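Local coordinates for beta-1,3-glucanosyltransferase (Rhizomucor miehei CAU432, PDB 4WTP), which belongs to glycoside hydrolase family 17 and folds as a single-chain (beta/alpha)8 barrel, the fold shared by this enzyme family, at residues 60-65 with 264-269; 68-73 with 260-265; 111-116 with 154-159; 130-135 with 221-226; 201-206 with 248-253. One frame throughout, in Å; residues are numbered along the deposited sequence.

Contact 1 of 5, residues 60-65 with 264-269; sequences NVLKPY and FSAFDE
Leu62 and Phe267 both set CG opposite their own carbonyl carbon (chi1 -60° and -54°), and the two side chains come from opposite directions to meet. The leucine fork straddles the methyl of Ala266: CD1 of Leu62 is 3.8 Å from Ala266 CB, and its CD2 is 3.9 Å from the same carbon. Leu62 CD2 also rests 3.9 Å from Phe267 CZ, approaching the ring obliquely. Val61 places CG1 anti to its backbone N (chi1 164°). This methyl meets the ring at the edge, close to its plane, with CG1 4.0 Å from Phe267 CE1. Helix 52-62 is thereby packed against the loop that follows strand 262-263. Leu282 lies against both Val61 and Leu62, and Ile40 of strand 39-41 against Leu62 and Ala266. Arg286 adds a cation-pi contact to the Phe267 ring. Across the two segments themselves only carbon meets carbon. Van der Waals packing and the burial of apolar surface therefore join this helix end to the loop.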
# COMPACT_ATOMS: atom_id res chain seq x y z
N ASN A 60 -7.10 -2.52 -15.96
CA ASN A 60 -8.06 -3.48 -16.48
C ASN A 60 -7.67 -4.91 -16.17
O ASN A 60 -8.53 -5.76 -15.95
CB ASN A 60 -8.30 -3.28 -18.00
CG ASN A 60 -9.40 -2.29 -18.29
OD1 ASN A 60 -10.33 -2.13 -17.49
ND2 ASN A 60 -9.29 -1.58 -19.41
N VAL A 61 -6.36 -5.18 -16.15
CA VAL A 61 -5.89 -6.51 -15.76
C VAL A 61 -6.28 -6.82 -14.31
O VAL A 61 -6.59 -7.96 -13.97
CB VAL A 61 -4.37 -6.70 -16.01
CG1 VAL A 61 -3.81 -7.89 -15.25
CG2 VAL A 61 -4.09 -6.80 -17.52
N LEU A 62 -6.28 -5.77 -13.48
CA LEU A 62 -6.62 -5.90 -12.05
C LEU A 62 -8.13 -5.84 -11.76
O LEU A 62 -8.61 -6.39 -10.76
CB LEU A 62 -5.94 -4.80 -11.22
CG LEU A 62 -4.42 -4.80 -11.27
CD1 LEU A 62 -3.88 -3.63 -10.46
CD2 LEU A 62 -3.80 -6.10 -10.76
N LYS A 63 -8.88 -5.24 -12.69
CA LYS A 63 -10.30 -4.97 -12.49
C LYS A 63 -11.17 -6.19 -12.16
O LYS A 63 -12.12 -6.06 -11.39
CB LYS A 63 -10.83 -4.19 -13.70
CG LYS A 63 -12.17 -3.55 -13.50
CD LYS A 63 -12.43 -2.48 -14.55
CE LYS A 63 -13.88 -2.07 -14.54
NZ LYS A 63 -14.04 -0.96 -15.50
N PRO A 64 -10.87 -7.40 -12.72
CA PRO A 64 -11.63 -8.56 -12.29
C PRO A 64 -11.41 -9.00 -10.85
O PRO A 64 -12.18 -9.81 -10.36
CB PRO A 64 -11.16 -9.68 -13.24
CG PRO A 64 -10.63 -8.95 -14.43
CD PRO A 64 -9.99 -7.71 -13.87
N TYR A 65 -10.40 -8.42 -10.19
CA TYR A 65 -10.03 -8.83 -8.83
C TYR A 65 -10.25 -7.75 -7.79
O TYR A 65 -10.32 -8.05 -6.60
CB TYR A 65 -8.56 -9.29 -8.80
CG TYR A 65 -8.27 -10.36 -9.86
CD1 TYR A 65 -8.81 -11.64 -9.75
CD2 TYR A 65 -7.44 -10.07 -10.93
CE1 TYR A 65 -8.56 -12.60 -10.70
CE2 TYR A 65 -7.19 -11.02 -11.91
CZ TYR A 65 -7.74 -12.29 -11.77
OH TYR A 65 -7.52 -13.27 -12.70
N PHE A 264 0.21 -6.33 -1.33
CA PHE A 264 1.48 -5.97 -2.00
C PHE A 264 2.00 -7.18 -2.77
O PHE A 264 2.37 -8.17 -2.14
CB PHE A 264 2.52 -5.55 -0.94
CG PHE A 264 3.77 -4.98 -1.54
CD1 PHE A 264 4.84 -5.82 -1.89
CD2 PHE A 264 3.84 -3.62 -1.84
CE1 PHE A 264 5.98 -5.29 -2.49
CE2 PHE A 264 4.98 -3.09 -2.44
CZ PHE A 264 6.05 -3.93 -2.77
N SER A 265 2.06 -7.14 -4.10
CA SER A 265 1.72 -5.97 -4.92
C SER A 265 1.04 -6.49 -6.19
O SER A 265 0.87 -7.71 -6.37
CB SER A 265 3.01 -5.21 -5.31
OG SER A 265 3.88 -6.02 -6.10
N ALA A 266 0.64 -5.57 -7.07
CA ALA A 266 -0.06 -5.96 -8.28
C ALA A 266 0.79 -6.85 -9.21
O ALA A 266 0.35 -7.94 -9.62
CB ALA A 266 -0.55 -4.71 -9.03
N PHE A 267 1.98 -6.36 -9.53
CA PHE A 267 2.84 -7.00 -10.54
C PHE A 267 4.26 -7.22 -10.03
O PHE A 267 4.74 -6.42 -9.24
CB PHE A 267 2.91 -6.15 -11.81
CG PHE A 267 1.56 -5.83 -12.36
CD1 PHE A 267 0.81 -6.82 -12.99
CD2 PHE A 267 1.00 -4.55 -12.23
CE1 PHE A 267 -0.46 -6.56 -13.48
CE2 PHE A 267 -0.28 -4.28 -12.73
CZ PHE A 267 -1.01 -5.28 -13.36
N ASP A 268 4.90 -8.30 -10.46
CA ASP A 268 6.33 -8.46 -10.20
C ASP A 268 7.07 -7.23 -10.75
O ASP A 268 6.70 -6.68 -11.79
CB ASP A 268 6.88 -9.69 -10.91
CG ASP A 268 6.47 -10.98 -10.28
OD1 ASP A 268 6.08 -10.98 -9.07
OD2 ASP A 268 6.52 -12.02 -10.98
N GLU A 269 8.12 -6.82 -10.05
CA GLU A 269 8.91 -5.67 -10.47
C GLU A 269 10.38 -6.07 -10.61
O GLU A 269 11.15 -5.99 -9.65
CB GLU A 269 8.75 -4.56 -9.45
CG GLU A 269 7.33 -4.01 -9.40
CD GLU A 269 7.22 -2.82 -8.45
OE1 GLU A 269 7.26 -1.66 -8.90
OE2 GLU A 269 7.11 -3.06 -7.23

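Contact 2 of 5, residues 68-73 with 260-265; sequences RVRTFA and DLLYFS
Arg70 and Leu262 bring the two backbones nearest, with 7.5 Å between their CA atoms. Strands 68-71 and 262-263 belong to one parallel sheet but are not paired, because strand 39-41 runs between them. The contact is made by side chains. Leu262 CD1 touches the aliphatic root of Arg70, 3.8 Å from both CB and CG, and the two chains cross at about a right angle. Arg70 then bends at chi2 (-84°). Its guanidinium lies under Phe72, whose CE1 sits 3.3 Å above the centre of the guanidinium plane, and its NH2 bonds to Asn41 OD1. Arg70 NE makes a weak bond to Thr71 O. Farther along, Phe72 CZ reaches the edge of the Phe264 ring, in its plane, 4.0 Å from Phe264 CE2. A cis peptide bond joins Phe264 to Ser265. The centre of the contact lies about 3 Å from the centre of the chain. Side chains from non-neighbouring strands, and from the residues just after them, meeting in this way are typical of the interior of a (beta/alpha)8 barrel.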
# COMPACT_ATOMS: atom_id res chain seq x y z
N ARG A 68 -9.84 -1.06 -6.64
CA ARG A 68 -9.08 -0.01 -5.94
C ARG A 68 -7.58 -0.26 -6.02
O ARG A 68 -7.14 -1.40 -5.85
CB ARG A 68 -9.52 0.03 -4.48
CG ARG A 68 -8.81 1.05 -3.63
CD ARG A 68 -9.35 1.03 -2.21
NE ARG A 68 -10.69 1.62 -2.09
CZ ARG A 68 -11.81 0.94 -1.86
NH1 ARG A 68 -12.96 1.59 -1.71
NH2 ARG A 68 -11.81 -0.39 -1.82
N VAL A 69 -6.81 0.80 -6.28
CA VAL A 69 -5.36 0.71 -6.32
C VAL A 69 -4.74 1.73 -5.39
O VAL A 69 -5.42 2.63 -4.87
CB VAL A 69 -4.77 0.86 -7.75
CG1 VAL A 69 -5.32 -0.20 -8.67
CG2 VAL A 69 -5.09 2.25 -8.28
N ARG A 70 -3.44 1.61 -5.15
CA ARG A 70 -2.73 2.55 -4.33
C ARG A 70 -1.40 2.88 -4.97
O ARG A 70 -0.67 1.98 -5.39
CB ARG A 70 -2.49 2.00 -2.91
CG ARG A 70 -1.66 2.87 -1.96
CD ARG A 70 -0.15 2.69 -2.14
NE ARG A 70 0.62 3.40 -1.13
CZ ARG A 70 0.96 2.89 0.05
NH1 ARG A 70 1.67 3.62 0.91
NH2 ARG A 70 0.59 1.65 0.38
N THR A 71 -1.10 4.18 -5.03
CA THR A 71 0.21 4.68 -5.51
C THR A 71 1.04 5.18 -4.36
O THR A 71 0.52 5.59 -3.34
CB THR A 71 0.00 5.79 -6.57
OG1 THR A 71 -0.96 6.74 -6.09
CG2 THR A 71 -0.52 5.18 -7.85
N PHE A 72 2.38 5.14 -4.54
CA PHE A 72 3.30 5.43 -3.46
C PHE A 72 3.83 6.87 -3.35
O PHE A 72 4.28 7.28 -2.28
CB PHE A 72 4.49 4.45 -3.45
CG PHE A 72 4.11 3.06 -2.97
CD1 PHE A 72 4.10 2.77 -1.63
CD2 PHE A 72 3.71 2.09 -3.88
CE1 PHE A 72 3.73 1.49 -1.18
CE2 PHE A 72 3.33 0.82 -3.46
CZ PHE A 72 3.35 0.53 -2.11
N ALA A 73 3.74 7.62 -4.45
CA ALA A 73 4.31 8.97 -4.50
C ALA A 73 3.39 9.87 -5.31
O ALA A 73 2.67 9.39 -6.18
CB ALA A 73 5.72 8.98 -5.09
N ASP A 260 -9.61 -3.67 6.31
CA ASP A 260 -9.29 -3.21 4.96
C ASP A 260 -7.79 -3.39 4.68
O ASP A 260 -6.95 -2.91 5.44
CB ASP A 260 -9.68 -1.73 4.74
CG ASP A 260 -11.17 -1.46 4.84
OD1 ASP A 260 -11.98 -2.40 4.71
OD2 ASP A 260 -11.48 -0.27 5.02
N LEU A 261 -7.49 -4.10 3.59
CA LEU A 261 -6.13 -4.47 3.23
C LEU A 261 -5.77 -4.04 1.80
O LEU A 261 -6.53 -4.32 0.86
CB LEU A 261 -5.99 -5.99 3.31
CG LEU A 261 -4.79 -6.62 2.59
CD1 LEU A 261 -3.53 -6.22 3.31
CD2 LEU A 261 -4.95 -8.14 2.52
N LEU A 262 -4.61 -3.41 1.65
CA LEU A 262 -4.02 -3.19 0.32
C LEU A 262 -2.92 -4.23 0.15
O LEU A 262 -1.90 -4.19 0.87
CB LEU A 262 -3.41 -1.78 0.24
CG LEU A 262 -4.41 -0.64 0.46
CD1 LEU A 262 -3.67 0.69 0.47
CD2 LEU A 262 -5.55 -0.69 -0.58
N TYR A 263 -3.14 -5.17 -0.76
CA TYR A 263 -2.19 -6.27 -0.93
C TYR A 263 -0.95 -5.81 -1.70
O TYR A 263 -1.05 -4.99 -2.61
CB TYR A 263 -2.88 -7.45 -1.63
CG TYR A 263 -2.03 -8.69 -1.54
CD1 TYR A 263 -2.01 -9.48 -0.38
CD2 TYR A 263 -1.17 -9.04 -2.58
CE1 TYR A 263 -1.18 -10.58 -0.27
CE2 TYR A 263 -0.33 -10.13 -2.47
CZ TYR A 263 -0.34 -10.88 -1.31
OH TYR A 263 0.53 -11.95 -1.16
N PHE A 264 0.21 -6.33 -1.33
CA PHE A 264 1.48 -5.97 -2.00
C PHE A 264 2.00 -7.18 -2.77
O PHE A 264 2.37 -8.17 -2.14
CB PHE A 264 2.52 -5.55 -0.94
CG PHE A 264 3.77 -4.98 -1.54
CD1 PHE A 264 4.84 -5.82 -1.89
CD2 PHE A 264 3.84 -3.62 -1.84
CE1 PHE A 264 5.98 -5.29 -2.49
CE2 PHE A 264 4.98 -3.09 -2.44
CZ PHE A 264 6.05 -3.93 -2.77
N SER A 265 2.06 -7.14 -4.10
CA SER A 265 1.72 -5.97 -4.92
C SER A 265 1.04 -6.49 -6.19
O SER A 265 0.87 -7.71 -6.37
CB SER A 265 3.01 -5.21 -5.31
OG SER A 265 3.88 -6.02 -6.10

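Contact 3 of 5, residues 111-116 with 154-159; sequences NALKNI and ELVAPH
Leu113, Lys114, Leu155 and Val156 make an apolar helix-to-helix contact on the outer layer of the barrel, about 20 Å from the centre of the chain to that of the contact. Leu113 and Lys114 lie on helix 104-119, while Leu155 and Val156 lie at the end of helix 142-156. Leu113 has CG anti to the backbone N (chi1 176°), which carries its two methyls to the neighbouring helix. Its CD2 is 3.9 Å from Val156 CG1, and the two side chains meet at about a right angle. Leu113 CD2 also reaches Leu155 CD1, 4.1 Å away. Lys114 contributes its methylenes rather than its charge. Beyond CG its chain is straight and passes across the end of Leu155. Lys114 CE lies 3.8 Å from Leu155 CD2 and 3.9 Å from CD1, so both methyls of the leucine pack under the lysine stem. Leu113 and Val156 are buried, and both also touch Leu128 of strand 125-132 beneath them. Lys114 is exposed and its stem covers Leu155 on the solvent side. Leu155 is further held by Met110 and Leu117 of the same partner helix. Past Val156 the chain tightens into a 3-10 turn, with His159 N bonded to Val156 O at 2.8 Å. Two adjacent outer helices packed side by side over the strand that links them in sequence are typical of the (beta/alpha)8 barrel.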
# COMPACT_ATOMS: atom_id res chain seq x y z
N ASN A 111 3.61 20.56 -2.12
CA ASN A 111 3.31 21.32 -3.34
C ASN A 111 2.68 20.46 -4.42
O ASN A 111 1.76 20.90 -5.14
CB ASN A 111 4.58 22.00 -3.88
CG ASN A 111 5.11 23.06 -2.94
OD1 ASN A 111 4.35 23.75 -2.25
ND2 ASN A 111 6.44 23.20 -2.90
N ALA A 112 3.16 19.23 -4.57
CA ALA A 112 2.57 18.31 -5.54
C ALA A 112 1.10 18.05 -5.20
O ALA A 112 0.25 17.97 -6.10
CB ALA A 112 3.32 16.98 -5.56
N LEU A 113 0.81 17.94 -3.90
CA LEU A 113 -0.54 17.72 -3.44
C LEU A 113 -1.38 18.95 -3.80
O LEU A 113 -2.51 18.81 -4.30
CB LEU A 113 -0.53 17.51 -1.93
CG LEU A 113 -1.93 17.35 -1.32
CD1 LEU A 113 -2.75 16.22 -1.93
CD2 LEU A 113 -1.85 17.16 0.18
N LYS A 114 -0.88 20.15 -3.51
CA LYS A 114 -1.59 21.38 -3.86
C LYS A 114 -1.90 21.41 -5.35
O LYS A 114 -2.99 21.81 -5.74
CB LYS A 114 -0.79 22.62 -3.41
CG LYS A 114 -0.84 22.84 -1.91
CD LYS A 114 0.10 23.94 -1.44
CE LYS A 114 0.02 24.11 0.07
NZ LYS A 114 1.09 25.01 0.57
N ASN A 115 -0.95 21.01 -6.17
CA ASN A 115 -1.17 20.93 -7.62
C ASN A 115 -2.26 19.97 -8.02
O ASN A 115 -3.12 20.29 -8.85
CB ASN A 115 0.10 20.54 -8.36
CG ASN A 115 1.14 21.65 -8.41
OD1 ASN A 115 0.83 22.83 -8.21
ND2 ASN A 115 2.39 21.28 -8.64
N ILE A 116 -2.26 18.79 -7.42
CA ILE A 116 -3.30 17.82 -7.67
C ILE A 116 -4.65 18.42 -7.27
O ILE A 116 -5.66 18.26 -8.01
CB ILE A 116 -3.01 16.50 -6.92
CG1 ILE A 116 -1.93 15.73 -7.69
CG2 ILE A 116 -4.28 15.66 -6.80
CD1 ILE A 116 -1.12 14.83 -6.81
N GLU A 154 -5.25 19.85 6.72
CA GLU A 154 -5.91 21.13 6.46
C GLU A 154 -6.13 21.37 4.98
O GLU A 154 -7.07 22.06 4.59
CB GLU A 154 -5.10 22.26 7.10
CG GLU A 154 -5.13 22.24 8.62
CD GLU A 154 -4.07 23.13 9.25
OE1 GLU A 154 -3.32 23.80 8.50
OE2 GLU A 154 -4.00 23.19 10.50
N LEU A 155 -5.28 20.79 4.14
CA LEU A 155 -5.40 20.87 2.70
C LEU A 155 -6.48 19.99 2.11
O LEU A 155 -7.16 20.37 1.16
CB LEU A 155 -4.06 20.56 2.01
CG LEU A 155 -2.91 21.54 2.19
CD1 LEU A 155 -1.63 20.98 1.59
CD2 LEU A 155 -3.22 22.93 1.64
N VAL A 156 -6.62 18.79 2.66
CA VAL A 156 -7.51 17.81 2.05
C VAL A 156 -8.84 17.58 2.74
O VAL A 156 -9.79 17.09 2.12
CB VAL A 156 -6.83 16.43 1.86
CG1 VAL A 156 -5.63 16.57 0.94
CG2 VAL A 156 -6.46 15.81 3.20
N ALA A 157 -8.91 17.95 4.02
CA ALA A 157 -10.17 17.82 4.77
C ALA A 157 -11.34 18.50 4.04
O ALA A 157 -12.44 17.95 4.05
CB ALA A 157 -10.03 18.33 6.21
N PRO A 158 -11.12 19.69 3.43
CA PRO A 158 -12.24 20.31 2.73
C PRO A 158 -12.75 19.52 1.53
O PRO A 158 -13.85 19.80 1.06
CB PRO A 158 -11.66 21.66 2.27
CG PRO A 158 -10.58 21.95 3.25
CD PRO A 158 -9.98 20.61 3.54
N HIS A 159 -11.96 18.57 1.03
CA HIS A 159 -12.41 17.64 -0.02
C HIS A 159 -12.97 16.34 0.53
O HIS A 159 -13.30 15.43 -0.23
CB HIS A 159 -11.26 17.33 -0.99
CG HIS A 159 -10.76 18.55 -1.74
ND1 HIS A 159 -11.27 18.95 -2.92
CD2 HIS A 159 -9.80 19.49 -1.39
CE1 HIS A 159 -10.66 20.07 -3.32
NE2 HIS A 159 -9.77 20.41 -2.37

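Contact 4 of 5, residues 130-135 with 221-226; sequences VGSEVL and ISETGW
Ser132 and Glu223 lie toward the C-terminal ends of parallel strands 125-132 and 219-223, whose nearest CA atoms, those of Ser132 and Ser222, are 8.9 Å apart. In a (beta/alpha)8 barrel this end carries the active site. The ends of the fourth and seventh strands are where family 17 enzymes carry their two catalytic glutamates, consistent with such a role for Glu133 and Glu223. Strands 163-167 and 182-186 lie between the two, and two waters bridge the side chains. Glu133 has a left-handed backbone conformation (phi 64°), just past the strand end. Glu223 is extended beyond CG and presents both carboxylate oxygens. Water 1 accepts a bond from Ser132 OG at 3.1 Å and donates one to Glu223 OE2 at 2.9 Å. Asn186 ND2 bonds to both Ser132 OG and Glu133 OE2, which helps fix the Ser132 and Glu133 side. Glu133 OE2 and Glu223 OE1 are 4.4 Å apart. Water 2 bridges them, donating to Glu133 OE2 at 2.9 Å and to Glu223 OE1 at 2.6 Å.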
# COMPACT_ATOMS: atom_id res chain seq x y z
N VAL A 130 0.24 9.74 4.25
CA VAL A 130 1.26 10.75 4.42
C VAL A 130 2.54 10.06 4.85
O VAL A 130 2.84 9.96 6.04
CB VAL A 130 0.81 11.85 5.41
CG1 VAL A 130 1.84 12.98 5.44
CG2 VAL A 130 -0.57 12.36 5.03
N GLY A 131 3.28 9.57 3.86
CA GLY A 131 4.51 8.84 4.12
C GLY A 131 4.30 7.37 4.38
O GLY A 131 3.23 6.93 4.82
N SER A 132 5.35 6.60 4.12
CA SER A 132 5.39 5.18 4.46
C SER A 132 6.74 4.86 5.06
O SER A 132 7.78 5.10 4.43
CB SER A 132 5.20 4.34 3.19
OG SER A 132 5.34 2.95 3.48
N GLU A 133 6.72 4.40 6.31
CA GLU A 133 7.94 4.05 7.06
C GLU A 133 8.86 5.23 7.33
O GLU A 133 10.07 5.06 7.47
CB GLU A 133 8.67 2.84 6.46
CG GLU A 133 7.83 1.59 6.74
CD GLU A 133 8.34 0.35 6.07
OE1 GLU A 133 9.57 0.24 5.85
OE2 GLU A 133 7.52 -0.56 5.77
N VAL A 134 8.27 6.42 7.47
CA VAL A 134 9.05 7.62 7.80
C VAL A 134 9.78 7.48 9.14
O VAL A 134 10.96 7.83 9.25
CB VAL A 134 8.16 8.87 7.80
CG1 VAL A 134 8.90 10.10 8.33
CG2 VAL A 134 7.63 9.11 6.39
N LEU A 135 9.06 7.00 10.16
CA LEU A 135 9.65 6.79 11.48
C LEU A 135 10.52 5.53 11.54
O LEU A 135 11.58 5.54 12.18
CB LEU A 135 8.59 6.79 12.56
CG LEU A 135 7.80 8.09 12.71
CD1 LEU A 135 6.82 7.94 13.86
CD2 LEU A 135 8.71 9.30 12.96
N ILE A 221 -4.53 -2.10 6.72
CA ILE A 221 -3.21 -2.65 6.36
C ILE A 221 -2.81 -2.07 5.02
O ILE A 221 -3.46 -2.32 4.01
CB ILE A 221 -3.21 -4.19 6.39
CG1 ILE A 221 -3.58 -4.69 7.81
CG2 ILE A 221 -1.86 -4.74 5.95
CD1 ILE A 221 -3.70 -6.20 7.92
N SER A 222 -1.72 -1.30 4.99
CA SER A 222 -1.28 -0.69 3.74
C SER A 222 -0.39 -1.58 2.89
O SER A 222 -0.32 -1.38 1.69
CB SER A 222 -0.59 0.64 4.01
OG SER A 222 0.18 0.51 5.17
N GLU A 223 0.29 -2.55 3.52
CA GLU A 223 1.14 -3.47 2.75
C GLU A 223 1.34 -4.77 3.51
O GLU A 223 1.72 -4.75 4.71
CB GLU A 223 2.57 -2.93 2.51
CG GLU A 223 2.76 -1.67 1.71
CD GLU A 223 4.20 -1.22 1.76
OE1 GLU A 223 5.02 -1.83 2.44
OE2 GLU A 223 4.51 -0.19 1.17
N THR A 224 1.18 -5.88 2.78
CA THR A 224 1.77 -7.16 3.16
C THR A 224 1.74 -8.03 1.91
O THR A 224 0.94 -7.80 1.00
CB THR A 224 1.03 -7.85 4.31
OG1 THR A 224 1.88 -8.89 4.80
CG2 THR A 224 -0.28 -8.50 3.84
N GLY A 225 2.64 -9.01 1.86
CA GLY A 225 2.75 -9.89 0.70
C GLY A 225 3.86 -10.90 0.95
O GLY A 225 4.47 -10.90 2.02
N TRP A 226 4.15 -11.73 -0.06
CA TRP A 226 5.05 -12.85 0.10
C TRP A 226 5.63 -13.12 -1.28
O TRP A 226 4.88 -13.22 -2.28
CB TRP A 226 4.30 -14.09 0.60
CG TRP A 226 5.21 -15.20 1.02
CD1 TRP A 226 5.90 -16.09 0.20
CD2 TRP A 226 5.61 -15.51 2.39
NE1 TRP A 226 6.63 -16.96 0.98
CE2 TRP A 226 6.49 -16.66 2.30
CE3 TRP A 226 5.29 -15.01 3.64
CZ2 TRP A 226 7.04 -17.24 3.43
CZ3 TRP A 226 5.88 -15.59 4.76
CH2 TRP A 226 6.73 -16.69 4.66
O HOH W 1 2.71 1.62 2.59
O HOH W 2 7.53 -1.28 2.98

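Contact 5 of 5, residues 201-206 with 248-253; sequences DTLMSH and HDVLCR
Asp201 and Arg253 meet obliquely between two outer helices, with the carboxylate and guanidinium planes turned 52° apart. The salt bridge is loose: Arg253 NH2 is 3.4 Å from Asp201 OD1, and the hydrogen bond within it is weak. A bend at chi2 (-47°) lifts the end of the arginine toward the aspartate. Water 3 supplements the pair, accepting from Arg253 NE at 3.1 Å and giving a weak bond to Asp201 OD1. Arg253 NH1 is taken by Gln256 OE1 on its own helix. Nearer the arginine's backbone, Met204 lies obliquely against the base of the same side chain, with Met204 CG 4.0 Å from Arg253 CB. The buried side is held by Leu203, which crosses Val250 at about a right angle. Leu203 CD2 fits against both valine methyls, 3.7 Å from Val250 CG1 and 3.8 Å from CG2. Met204 and Val250 are each modelled in two conformers, and these distances hold for one of them. The helix segments run in broadly the same direction, inclined by 40°, with axes 10.2 Å apart at closest. Val250 also packs on Ala200 of helix 196-212. Cys252 is bonded to Cys298, which ties helix 240-256 to the C-terminus. Inward, Leu203 rests on Met185 of strand 182-186 and on Thr224 after strand 219-223, while Val250 touches Leu261 just before strand 262-263.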
# COMPACT_ATOMS: atom_id res chain seq x y z
N ASP A 201 -0.96 -15.55 10.62
CA ASP A 201 -1.31 -15.40 12.03
C ASP A 201 -0.42 -14.30 12.67
O ASP A 201 -0.92 -13.47 13.45
CB ASP A 201 -1.18 -16.74 12.74
CG ASP A 201 -2.22 -17.77 12.26
OD1 ASP A 201 -3.31 -17.40 11.75
OD2 ASP A 201 -1.93 -18.98 12.37
N THR A 202 0.88 -14.28 12.35
CA THR A 202 1.81 -13.25 12.85
C THR A 202 1.37 -11.88 12.34
O THR A 202 1.45 -10.90 13.08
CB THR A 202 3.24 -13.53 12.34
OG1 THR A 202 3.70 -14.75 12.92
CG2 THR A 202 4.23 -12.42 12.70
N LEU A 203 0.92 -11.78 11.08
CA LEU A 203 0.41 -10.52 10.55
C LEU A 203 -0.70 -10.00 11.46
O LEU A 203 -0.75 -8.84 11.79
CB LEU A 203 -0.14 -10.75 9.14
CG LEU A 203 -0.77 -9.49 8.53
CD1 LEU A 203 0.34 -8.53 8.13
CD2 LEU A 203 -1.58 -9.85 7.30
N MET A 204 -1.61 -10.89 11.87
CA MET A 204 -2.72 -10.48 12.71
C MET A 204 -2.29 -10.05 14.11
O MET A 204 -2.86 -9.10 14.68
CB MET A 204 -3.78 -11.60 12.77
CG MET A 204 -4.64 -11.73 11.52
SD MET A 204 -5.65 -10.28 11.12
CE MET A 204 -5.91 -9.56 12.73
N SER A 205 -1.29 -10.72 14.67
CA SER A 205 -0.72 -10.31 15.95
C SER A 205 -0.14 -8.90 15.86
O SER A 205 -0.32 -8.07 16.76
CB SER A 205 0.33 -11.30 16.42
OG SER A 205 -0.31 -12.44 16.94
N HIS A 206 0.56 -8.62 14.77
CA HIS A 206 1.13 -7.29 14.56
C HIS A 206 0.01 -6.27 14.38
O HIS A 206 0.10 -5.16 14.96
CB HIS A 206 2.07 -7.28 13.36
CG HIS A 206 3.32 -8.08 13.56
ND1 HIS A 206 3.72 -8.53 14.76
CD2 HIS A 206 4.29 -8.46 12.65
CE1 HIS A 206 4.89 -9.19 14.62
NE2 HIS A 206 5.23 -9.15 13.33
N HIS A 248 -4.03 -16.49 0.12
CA HIS A 248 -5.31 -17.06 0.59
C HIS A 248 -5.53 -16.78 2.06
O HIS A 248 -6.63 -16.40 2.45
CB HIS A 248 -5.33 -18.56 0.35
CG HIS A 248 -5.35 -18.96 -1.11
ND1 HIS A 248 -5.46 -20.24 -1.51
CD2 HIS A 248 -5.25 -18.20 -2.24
CE1 HIS A 248 -5.44 -20.29 -2.85
NE2 HIS A 248 -5.33 -19.04 -3.30
N ASP A 249 -4.50 -16.99 2.87
CA ASP A 249 -4.65 -16.87 4.33
C ASP A 249 -4.89 -15.44 4.75
O ASP A 249 -5.75 -15.18 5.58
CB ASP A 249 -3.42 -17.38 5.07
CG ASP A 249 -3.22 -18.87 4.96
OD1 ASP A 249 -4.15 -19.58 4.51
OD2 ASP A 249 -2.13 -19.34 5.35
N VAL A 250 -4.14 -14.51 4.19
CA VAL A 250 -4.31 -13.14 4.59
C VAL A 250 -5.67 -12.59 4.16
O VAL A 250 -6.34 -11.92 4.93
CB VAL A 250 -3.16 -12.27 4.05
CG1 VAL A 250 -3.47 -10.80 4.23
CG2 VAL A 250 -1.85 -12.60 4.76
N LEU A 251 -6.10 -12.91 2.94
CA LEU A 251 -7.42 -12.48 2.46
C LEU A 251 -8.51 -13.04 3.36
O LEU A 251 -9.48 -12.36 3.67
CB LEU A 251 -7.65 -12.88 1.00
CG LEU A 251 -6.84 -12.07 -0.02
CD1 LEU A 251 -7.14 -12.62 -1.39
CD2 LEU A 251 -7.18 -10.59 0.04
N CYS A 252 -8.34 -14.29 3.79
CA CYS A 252 -9.29 -14.89 4.72
C CYS A 252 -9.34 -14.15 6.06
O CYS A 252 -10.42 -13.76 6.54
CB CYS A 252 -8.96 -16.36 4.95
SG CYS A 252 -9.87 -17.13 6.31
N ARG A 253 -8.18 -13.97 6.68
CA ARG A 253 -8.12 -13.33 8.00
C ARG A 253 -8.68 -11.92 8.00
O ARG A 253 -9.40 -11.56 8.94
CB ARG A 253 -6.71 -13.37 8.53
CG ARG A 253 -6.12 -14.73 8.82
CD ARG A 253 -7.05 -15.64 9.61
NE ARG A 253 -6.40 -16.85 10.12
CZ ARG A 253 -7.01 -17.76 10.89
NH1 ARG A 253 -8.28 -17.60 11.24
NH2 ARG A 253 -6.33 -18.82 11.32
O HOH W 3 -4.14 -18.32 8.60

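Overall arrangement
The five contacts sample one barrel from its interior to its outer helices. Contacts 2 and 4 lie inside it, their centres 9 Å apart, and both reach the main sheet. Leu262 N and Ile221 O, 2.8 Å apart, probably form a hydrogen bond joining them. Phe72 of contact 2 borders Glu223 of contact 4, at the probable active site. Contact 1 shares Phe264 and Ser265 with contact 2 and runs from there to an outer helix. Contact 5 backs contact 4 from outside, with Leu203 CD1 3.7 Å from Thr224 OG1. Contact 3 touches none of the others and lies about 34 Å from contact 5, centre to centre, on the opposite side of the chain's centre.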